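Local coordinates for protein CT398 (PDB 4ILO) that is of unknown function but combines a long coiled-coil hairpin with a zinc ribbon domain and may bind nucleic acid, at residues S180-L185 with D191-P196. Sequence-based numbering, arbitrary orientation.
Sequences SVYERL and DRVVVP
Val-193 sets its two methyl groups against different parts of helix 176-189, and the contact is built on that division. CG2 reaches the ring of Tyr-182, 3.5 Å from CD1 and almost as near CE1, so it meets the CD1-CE1 bond and not a single ring atom; the approach is oblique, and the two side chains cross at about a right angle. CG1 turns to the backbone of the next helical turn and lies 3.6 Å from Leu-185 O. Between these two touches the two beta carbons themselves meet, Leu-185 CB 3.7 Å from Val-193 CB, in keeping with the 6.1 Å separation of the two CA atoms. Val-193 has CG1 opposite its own carbonyl carbon (chi1 -64°), which places CG2 between the backbone N and that carbon, pointing at the ring. Val-194 adds a second methyl to the same ring: its CG2 is 3.8 Å from Tyr-182 CD1, again at an oblique angle.

The side chains meet across the two segments through carbon alone, without hydrogen bonds, and 206 Å² is buried, both sides summed; several polar groups at its border have partners in other parts of the chain. Tyr-182 directs its hydroxyl to Asp-18 of helix 2-86, while Gln-15 OE1 of that helix accepts hydrogen bonds from the backbone N atoms of both Val-193 and Val-194. On the zinc-ribbon side, Ile-232 of strand 232-234 touches Leu-185 and Val-194. The side chain of Leu-185 is about 10 Å from the zinc ion held by Cys-202, Cys-205, Cys-226 and Cys-229. The arrangement is a small hydrophobic helix-to-strand junction, where the short helix 176-189, which follows the long helices 2-86 and 90-171, packs on strand 194-198 of the small mixed sheet that includes the zinc-ribbon strands, and on the loop leading into it.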
# COMPACT_ATOMS: atom_id res chain seq x y z
N SER A 180 28.72 24.71 -3.25
CA SER A 180 27.59 25.22 -4.02
C SER A 180 27.48 24.57 -5.40
O SER A 180 26.37 24.31 -5.89
CB SER A 180 27.75 26.73 -4.14
OG SER A 180 26.85 27.23 -5.10
N VAL A 181 28.60 24.32 -6.08
CA VAL A 181 28.56 23.60 -7.35
C VAL A 181 28.23 22.13 -7.10
O VAL A 181 27.32 21.55 -7.73
CB VAL A 181 29.92 23.76 -8.08
CG1 VAL A 181 30.07 22.77 -9.25
CG2 VAL A 181 30.10 25.16 -8.57
N TYR A 182 28.97 21.51 -6.17
CA TYR A 182 28.81 20.10 -5.84
C TYR A 182 27.36 19.76 -5.59
O TYR A 182 26.83 18.78 -6.14
CB TYR A 182 29.63 19.78 -4.57
CG TYR A 182 29.22 18.50 -3.90
CD1 TYR A 182 29.58 17.27 -4.42
CD2 TYR A 182 28.45 18.52 -2.74
CE1 TYR A 182 29.18 16.06 -3.81
CE2 TYR A 182 28.04 17.33 -2.11
CZ TYR A 182 28.41 16.11 -2.65
OH TYR A 182 28.02 14.94 -2.03
N GLU A 183 26.71 20.57 -4.78
CA GLU A 183 25.37 20.27 -4.31
C GLU A 183 24.36 20.30 -5.46
O GLU A 183 23.44 19.47 -5.50
CB GLU A 183 25.00 21.28 -3.21
CG GLU A 183 23.71 20.97 -2.50
CD GLU A 183 23.48 21.87 -1.29
OE1 GLU A 183 23.91 23.04 -1.34
OE2 GLU A 183 22.87 21.38 -0.30
N ARG A 184 24.50 21.25 -6.40
CA ARG A 184 23.60 21.30 -7.55
C ARG A 184 23.85 20.12 -8.48
O ARG A 184 22.90 19.45 -8.93
CB ARG A 184 23.74 22.65 -8.27
CG ARG A 184 23.37 23.86 -7.36
CD ARG A 184 23.24 25.15 -8.15
NE ARG A 184 22.67 26.27 -7.38
CZ ARG A 184 22.20 27.40 -7.92
NH1 ARG A 184 22.23 27.58 -9.24
NH2 ARG A 184 21.71 28.36 -7.14
N LEU A 185 25.12 19.79 -8.72
CA LEU A 185 25.45 18.58 -9.48
C LEU A 185 24.83 17.34 -8.84
O LEU A 185 24.23 16.51 -9.53
CB LEU A 185 26.98 18.43 -9.57
CG LEU A 185 27.70 19.35 -10.56
CD1 LEU A 185 29.18 19.10 -10.52
CD2 LEU A 185 27.12 19.15 -12.02
N ASP A 191 24.51 10.73 -7.70
CA ASP A 191 25.63 9.82 -7.53
C ASP A 191 26.90 10.69 -7.51
O ASP A 191 26.82 11.92 -7.42
CB ASP A 191 25.62 8.69 -8.57
CG ASP A 191 25.89 9.19 -10.00
OD1 ASP A 191 26.25 10.37 -10.17
OD2 ASP A 191 25.75 8.39 -10.95
N ARG A 192 28.07 10.06 -7.57
CA ARG A 192 29.30 10.83 -7.34
C ARG A 192 29.47 11.85 -8.44
O ARG A 192 29.47 11.50 -9.63
CB ARG A 192 30.52 9.93 -7.22
CG ARG A 192 30.57 9.26 -5.85
CD ARG A 192 31.76 8.28 -5.63
NE ARG A 192 31.61 7.59 -4.35
CZ ARG A 192 30.83 6.52 -4.13
NH1 ARG A 192 30.11 5.96 -5.10
NH2 ARG A 192 30.77 5.98 -2.92
N VAL A 193 29.60 13.11 -8.05
CA VAL A 193 29.74 14.20 -9.00
C VAL A 193 31.13 14.89 -8.96
O VAL A 193 31.45 15.70 -9.85
CB VAL A 193 28.60 15.22 -8.81
CG1 VAL A 193 27.22 14.52 -9.14
CG2 VAL A 193 28.60 15.74 -7.38
N VAL A 194 31.94 14.61 -7.94
CA VAL A 194 33.36 14.99 -7.93
C VAL A 194 34.11 13.69 -8.17
O VAL A 194 34.16 12.83 -7.29
CB VAL A 194 33.77 15.61 -6.59
CG1 VAL A 194 35.24 16.13 -6.65
CG2 VAL A 194 32.84 16.74 -6.22
N VAL A 195 34.63 13.52 -9.38
CA VAL A 195 35.09 12.19 -9.80
C VAL A 195 36.48 12.26 -10.41
O VAL A 195 36.84 13.28 -11.02
CB VAL A 195 34.12 11.54 -10.81
CG1 VAL A 195 32.70 11.37 -10.19
CG2 VAL A 195 34.12 12.32 -12.15
N PRO A 196 37.30 11.22 -10.28
CA PRO A 196 38.66 11.30 -10.81
C PRO A 196 38.72 10.86 -12.28
O PRO A 196 37.81 10.20 -12.81
CB PRO A 196 39.44 10.34 -9.89
CG PRO A 196 38.40 9.27 -9.52
CD PRO A 196 37.06 10.00 -9.48